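Long-range contacts in ESX-5 secretion-associated protein EspG5 (Mycobacterium marinum, PDB 6VJ5), which serves as a specific chaperone for cognate PE/PPE proteins, preventing aggregation of PE/PPE dimers and being required for secretion of LipY and PE31/PPE18: residues C[13-18]-C[34-39]; C[28-33]-C[117-122]. All coordinates share one frame; numbering follows the deposited sequence.

The two contacts fix consecutive parts of one connection, the long loop between helix 14-23 and helix 51-58. Residues 28-33 lie across strand 115-123 in interaction 2, and residues 34-39, which follow directly, return to the first turn of helix 14-23 in interaction 1. In chain order the segments therefore alternate, 13-18, 28-33, 34-39 and 117-122, and the contact centres are about 12 Å apart. Phe17 packs on Val29 between the two sites, while the guanidinium groups of Arg34 and Arg117 come close. Helix 14-23, its following loop and the large antiparallel sheet are thus joined, with parts of the loop also touching the chain of another protein.

Interaction 1. Residues C[13-18]-C[34-39]; sequences NVDGFW and RCRPYV
Arg36 NH1 reaches Asp15 OD1 at 3.0 Å, a salt bridge that includes a weak hydrogen bond, with an N-H...O angle of 134°. The oxygen sits at the edge of the guanidinium, near its plane, while the carboxylate is turned almost perpendicular, at 89°. One face of the same guanidinium lies on the Trp18 indole: CZ is 4.1 Å from the centroid of the six-membered ring, nearly above it, and the planes differ by only 18°. This stacked cation-pi contact and the acidic partner at the edge together restrict the rotation of the arginine's end, whose chain bends at chi3 to lie on the ring. At the pyrrole side, Trp18 NE1 gives a weak hydrogen bond to Pro37 O at 3.2 Å, and CD1 lies 3.2 Å from Arg36 O, so the ring edge follows the loop backbone. Tyr38 CB closes on NE1 at 4.0 Å. Farther along, Cys35 SG meets Phe17 CD1 at 3.5 Å in an oblique sulfur-aromatic contact. Asn13 N-caps the helix through its OD1, which accepts from Gly16 N at 2.7 Å. Through Asp15, Phe17 and Trp18, the start of helix 14-23 is packed against the irregular loop that follows it. Trp46 meets the Trp18 ring, and an aromatic side chain from the chain of another protein packs on Arg36. On the sheet side, Phe17 touches Ile137 and Val139 of strand 136-141 as well as Met75 and Leu78 of helix 69-79.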
loop_
_atom_site.group_PDB
_atom_site.type_symbol
_atom_site.label_atom_id
_atom_site.label_comp_id
_atom_site.label_asym_id
_atom_site.label_seq_id
_atom_site.Cartn_x
_atom_site.Cartn_y
_atom_site.Cartn_z
ATOM N N ASN C 13 -6.746 19.327 3.097
ATOM C CA ASN C 13 -6.590 18.299 4.115
ATOM C C ASN C 13 -5.681 17.190 3.578
ATOM O O ASN C 13 -5.177 17.250 2.453
ATOM C CB ASN C 13 -7.953 17.779 4.572
ATOM C CG ASN C 13 -8.764 17.158 3.457
ATOM O OD1 ASN C 13 -8.223 16.633 2.487
ATOM N ND2 ASN C 13 -10.086 17.201 3.604
ATOM N N VAL C 14 -5.440 16.177 4.410
ATOM C CA VAL C 14 -4.496 15.127 4.042
ATOM C C VAL C 14 -5.009 14.341 2.841
ATOM O O VAL C 14 -4.230 13.929 1.974
ATOM C CB VAL C 14 -4.233 14.211 5.250
ATOM C CG1 VAL C 14 -3.379 13.014 4.855
ATOM C CG2 VAL C 14 -3.556 14.992 6.370
ATOM N N ASP C 15 -6.324 14.126 2.769
ATOM C CA ASP C 15 -6.902 13.443 1.618
ATOM C C ASP C 15 -6.680 14.246 0.344
ATOM O O ASP C 15 -6.259 13.702 -0.682
ATOM C CB ASP C 15 -8.396 13.202 1.851
ATOM C CG ASP C 15 -8.659 12.055 2.803
ATOM O OD1 ASP C 15 -7.835 11.116 2.845
ATOM O OD2 ASP C 15 -9.693 12.088 3.504
ATOM N N GLY C 16 -6.953 15.551 0.393
ATOM C CA GLY C 16 -6.793 16.376 -0.794
ATOM C C GLY C 16 -5.355 16.453 -1.268
ATOM O O GLY C 16 -5.086 16.431 -2.472
ATOM N N PHE C 17 -4.408 16.543 -0.333
ATOM C CA PHE C 17 -3.010 16.593 -0.739
ATOM C C PHE C 17 -2.593 15.312 -1.447
ATOM O O PHE C 17 -1.746 15.343 -2.348
ATOM C CB PHE C 17 -2.106 16.829 0.466
ATOM C CG PHE C 17 -0.703 17.191 0.092
ATOM C CD1 PHE C 17 0.218 16.211 -0.240
ATOM C CD2 PHE C 17 -0.308 18.514 0.053
ATOM C CE1 PHE C 17 1.508 16.544 -0.591
ATOM C CE2 PHE C 17 0.983 18.855 -0.299
ATOM C CZ PHE C 17 1.892 17.868 -0.622
ATOM N N TRP C 18 -3.163 14.176 -1.043
ATOM C CA TRP C 18 -2.838 12.914 -1.695
ATOM C C TRP C 18 -3.423 12.840 -3.100
ATOM O O TRP C 18 -2.800 12.261 -3.994
ATOM C CB TRP C 18 -3.333 11.757 -0.831
ATOM C CG TRP C 18 -3.347 10.429 -1.500
ATOM C CD1 TRP C 18 -2.300 9.565 -1.635
ATOM C CD2 TRP C 18 -4.471 9.796 -2.111
ATOM N NE1 TRP C 18 -2.703 8.430 -2.298
ATOM C CE2 TRP C 18 -4.034 8.550 -2.603
ATOM C CE3 TRP C 18 -5.806 10.164 -2.297
ATOM C CZ2 TRP C 18 -4.883 7.672 -3.265
ATOM C CZ3 TRP C 18 -6.646 9.293 -2.949
ATOM C CH2 TRP C 18 -6.184 8.058 -3.423
ATOM N N ARG C 34 3.873 13.504 6.322
ATOM C CA ARG C 34 3.131 12.303 6.689
ATOM C C ARG C 34 1.834 12.184 5.893
ATOM O O ARG C 34 0.743 12.015 6.447
ATOM C CB ARG C 34 2.866 12.288 8.193
ATOM C CG ARG C 34 2.464 10.940 8.746
ATOM C CD ARG C 34 2.464 10.956 10.265
ATOM N NE ARG C 34 3.791 10.746 10.841
ATOM C CZ ARG C 34 4.014 10.584 12.142
ATOM N NH1 ARG C 34 2.997 10.614 12.988
ATOM N NH2 ARG C 34 5.246 10.397 12.597
ATOM N N CYS C 35 1.955 12.255 4.574
ATOM C CA CYS C 35 0.810 12.017 3.710
ATOM C C CYS C 35 0.763 10.557 3.282
ATOM O O CYS C 35 1.729 9.806 3.434
ATOM C CB CYS C 35 0.869 12.923 2.487
ATOM S SG CYS C 35 0.709 14.664 2.901
ATOM N N ARG C 36 -0.385 10.151 2.761
ATOM C CA ARG C 36 -0.497 8.810 2.206
ATOM C C ARG C 36 0.393 8.726 0.972
ATOM O O ARG C 36 0.399 9.656 0.156
ATOM C CB ARG C 36 -1.941 8.481 1.844
ATOM C CG ARG C 36 -2.437 7.171 2.459
ATOM C CD ARG C 36 -3.763 6.736 1.845
ATOM N NE ARG C 36 -4.763 7.801 1.867
ATOM C CZ ARG C 36 -5.855 7.818 1.107
ATOM N NH1 ARG C 36 -6.708 8.830 1.191
ATOM N NH2 ARG C 36 -6.094 6.828 0.256
ATOM N N PRO C 37 1.185 7.670 0.813
ATOM C CA PRO C 37 1.918 7.504 -0.445
ATOM C C PRO C 37 0.942 7.241 -1.578
ATOM O O PRO C 37 -0.137 6.674 -1.381
ATOM C CB PRO C 37 2.826 6.298 -0.184
ATOM C CG PRO C 37 2.129 5.524 0.888
ATOM C CD PRO C 37 1.382 6.531 1.732
ATOM N N TYR C 38 1.310 7.700 -2.770
ATOM C CA TYR C 38 0.519 7.453 -3.967
ATOM C C TYR C 38 1.198 6.366 -4.787
ATOM O O TYR C 38 2.414 6.407 -4.993
ATOM C CB TYR C 38 0.350 8.711 -4.819
ATOM C CG TYR C 38 -0.163 8.399 -6.212
ATOM C CD1 TYR C 38 -1.452 7.926 -6.410
ATOM C CD2 TYR C 38 0.652 8.563 -7.326
ATOM C CE1 TYR C 38 -1.920 7.631 -7.678
ATOM C CE2 TYR C 38 0.191 8.272 -8.598
ATOM C CZ TYR C 38 -1.094 7.806 -8.765
ATOM O OH TYR C 38 -1.559 7.518 -10.026
ATOM N N VAL C 39 0.411 5.402 -5.257
ATOM C CA VAL C 39 0.916 4.270 -6.026
ATOM C C VAL C 39 0.189 4.247 -7.361
ATOM O O VAL C 39 -1.042 4.105 -7.405
ATOM C CB VAL C 39 0.732 2.944 -5.271
ATOM C CG1 VAL C 39 1.073 1.768 -6.168
ATOM C CG2 VAL C 39 1.592 2.942 -4.014
#

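Interaction 2. Residues C[28-33]-C[117-122]; sequences HVAPEL and RVVLAR
Residues 28-33 run over residues 117-122 of strand 115-123 in roughly the opposite direction, with Ala30 across from Val119 (CA to CA 7.4 Å) and Leu33 across from Arg117, too far apart for backbone pairing. A short 3-10 turn at 31-33, in which Leu33 N bonds back to Ala30 O, presents the carbonyl of Glu32 to the strand. Arg117 NH1 donates to Glu32 O at 2.6 Å with an N-H...O angle of 153°. The donor lies in the carbonyl plane, on a lone pair, at a C=O...N angle of 117°, and the oxygen is only 7° out of the guanidinium plane, so the group meets it edge-on. The side chain leaves the strand toward the turn, and a bend at chi2 brings NH1 to this carbonyl. Water 1 also joins the two segments, donating to Pro31 O at 3.2 Å and accepting a weak bond from Arg117 NH1 at 3.3 Å. Glu115 holds NE in a salt bridge, which should help fix the rotation of the guanidinium. Beside this polar end, Val119 packs with both methyls: CG1 and CG2 straddle Ala30 CB, at 3.9 and 4.0 Å, and CG2, set beside the backbone N, also reaches Leu33 CG at 4.1 Å and comes near Glu32 CB. The carboxylate of Glu32 turns instead to Tyr226 and Arg228, through its OE2, on strand 221-231. The turn thus lies against one face of the main antiparallel sheet, where strand 115-123 runs between strands 83-91 and 126-133. Leu33 packs on Ala130 of strand 126-133, Glu32 on Val86 of strand 83-91, and Val29 on Leu78 of helix 69-79.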
loop_
_atom_site.group_PDB
_atom_site.type_symbol
_atom_site.label_atom_id
_atom_site.label_comp_id
_atom_site.label_asym_id
_atom_site.label_seq_id
_atom_site.Cartn_x
_atom_site.Cartn_y
_atom_site.Cartn_z
ATOM N N HIS C 28 6.038 10.268 -3.523
ATOM C CA HIS C 28 6.258 10.703 -2.156
ATOM C C HIS C 28 6.729 12.150 -2.141
ATOM O O HIS C 28 7.395 12.624 -3.064
ATOM C CB HIS C 28 7.281 9.794 -1.418
ATOM C CG HIS C 28 8.648 9.757 -2.037
ATOM N ND1 HIS C 28 8.974 8.925 -3.088
ATOM C CD2 HIS C 28 9.784 10.419 -1.715
ATOM C CE1 HIS C 28 10.248 9.094 -3.401
ATOM N NE2 HIS C 28 10.762 9.995 -2.584
ATOM N N VAL C 29 6.325 12.859 -1.090
ATOM C CA VAL C 29 6.913 14.148 -0.748
ATOM C C VAL C 29 7.714 13.925 0.527
ATOM O O VAL C 29 7.980 12.779 0.910
ATOM C CB VAL C 29 5.846 15.238 -0.572
ATOM C CG1 VAL C 29 5.209 15.548 -1.917
ATOM C CG2 VAL C 29 4.804 14.804 0.436
ATOM N N ALA C 30 8.089 15.003 1.201
ATOM C CA ALA C 30 8.814 14.879 2.454
ATOM C C ALA C 30 8.046 13.965 3.408
ATOM O O ALA C 30 6.827 14.130 3.568
ATOM C CB ALA C 30 9.018 16.252 3.093
ATOM N N PRO C 31 8.707 12.996 4.043
ATOM C CA PRO C 31 7.998 12.156 5.024
ATOM C C PRO C 31 7.420 12.946 6.184
ATOM O O PRO C 31 6.445 12.496 6.797
ATOM C CB PRO C 31 9.077 11.168 5.495
ATOM C CG PRO C 31 10.387 11.852 5.200
ATOM C CD PRO C 31 10.152 12.698 3.977
ATOM N N GLU C 32 7.983 14.116 6.504
ATOM C CA GLU C 32 7.516 14.864 7.668
ATOM C C GLU C 32 6.085 15.359 7.496
ATOM O O GLU C 32 5.384 15.573 8.492
ATOM C CB GLU C 32 8.442 16.046 7.945
ATOM C CG GLU C 32 9.817 15.657 8.456
ATOM C CD GLU C 32 10.770 15.289 7.347
ATOM O OE1 GLU C 32 10.338 15.286 6.180
ATOM O OE2 GLU C 32 11.950 15.006 7.644
ATOM N N LEU C 33 5.636 15.562 6.259
ATOM C CA LEU C 33 4.238 15.898 6.021
ATOM C C LEU C 33 3.314 14.713 6.242
ATOM O O LEU C 33 2.094 14.903 6.321
ATOM C CB LEU C 33 4.071 16.426 4.601
ATOM C CG LEU C 33 4.789 17.746 4.327
ATOM C CD1 LEU C 33 5.016 17.925 2.846
ATOM C CD2 LEU C 33 3.964 18.889 4.897
ATOM N N ARG C 117 4.414 21.157 11.559
ATOM C CA ARG C 117 5.487 20.623 10.723
ATOM C C ARG C 117 5.685 21.509 9.505
ATOM O O ARG C 117 4.751 21.714 8.722
ATOM C CB ARG C 117 5.182 19.186 10.296
ATOM C CG ARG C 117 5.698 18.132 11.271
ATOM C CD ARG C 117 4.734 16.955 11.433
ATOM N NE ARG C 117 5.270 15.978 12.378
ATOM C CZ ARG C 117 5.968 14.896 12.037
ATOM N NH1 ARG C 117 6.210 14.622 10.761
ATOM N NH2 ARG C 117 6.418 14.081 12.980
ATOM N N VAL C 118 6.907 22.016 9.344
ATOM C CA VAL C 118 7.259 22.963 8.292
ATOM C C VAL C 118 8.355 22.351 7.426
ATOM O O VAL C 118 9.448 22.044 7.921
ATOM C CB VAL C 118 7.731 24.309 8.869
ATOM C CG1 VAL C 118 8.263 25.200 7.757
ATOM C CG2 VAL C 118 6.619 24.997 9.633
ATOM N N VAL C 119 8.083 22.216 6.131
ATOM C CA VAL C 119 9.068 21.765 5.156
ATOM C C VAL C 119 9.307 22.887 4.155
ATOM O O VAL C 119 8.355 23.449 3.601
ATOM C CB VAL C 119 8.615 20.478 4.442
ATOM C CG1 VAL C 119 9.650 20.040 3.422
ATOM C CG2 VAL C 119 8.373 19.377 5.457
ATOM N N LEU C 120 10.579 23.206 3.928
ATOM C CA LEU C 120 11.005 24.206 2.954
ATOM C C LEU C 120 11.766 23.463 1.862
ATOM O O LEU C 120 12.846 22.919 2.112
ATOM C CB LEU C 120 11.883 25.271 3.602
ATOM C CG LEU C 120 11.290 26.081 4.749
ATOM C CD1 LEU C 120 12.418 26.690 5.574
ATOM C CD2 LEU C 120 10.374 27.167 4.229
ATOM N N ALA C 121 11.214 23.447 0.655
ATOM C CA ALA C 121 11.799 22.713 -0.456
ATOM C C ALA C 121 12.338 23.678 -1.503
ATOM O O ALA C 121 11.811 24.778 -1.688
ATOM C CB ALA C 121 10.769 21.775 -1.095
ATOM N N ARG C 122 13.399 23.261 -2.184
ATOM C CA ARG C 122 13.999 24.067 -3.237
ATOM C C ARG C 122 14.274 23.200 -4.456
ATOM O O ARG C 122 14.753 22.069 -4.337
ATOM C CB ARG C 122 15.305 24.722 -2.772
ATOM C CG ARG C 122 15.804 25.846 -3.672
ATOM C CD ARG C 122 17.317 25.987 -3.569
ATOM N NE ARG C 122 17.995 25.048 -4.458
ATOM C CZ ARG C 122 19.174 24.486 -4.208
ATOM N NH1 ARG C 122 19.817 24.752 -3.080
ATOM N NH2 ARG C 122 19.704 23.647 -5.086
HETATM O O HOH W 1 6.629 11.463 9.871
#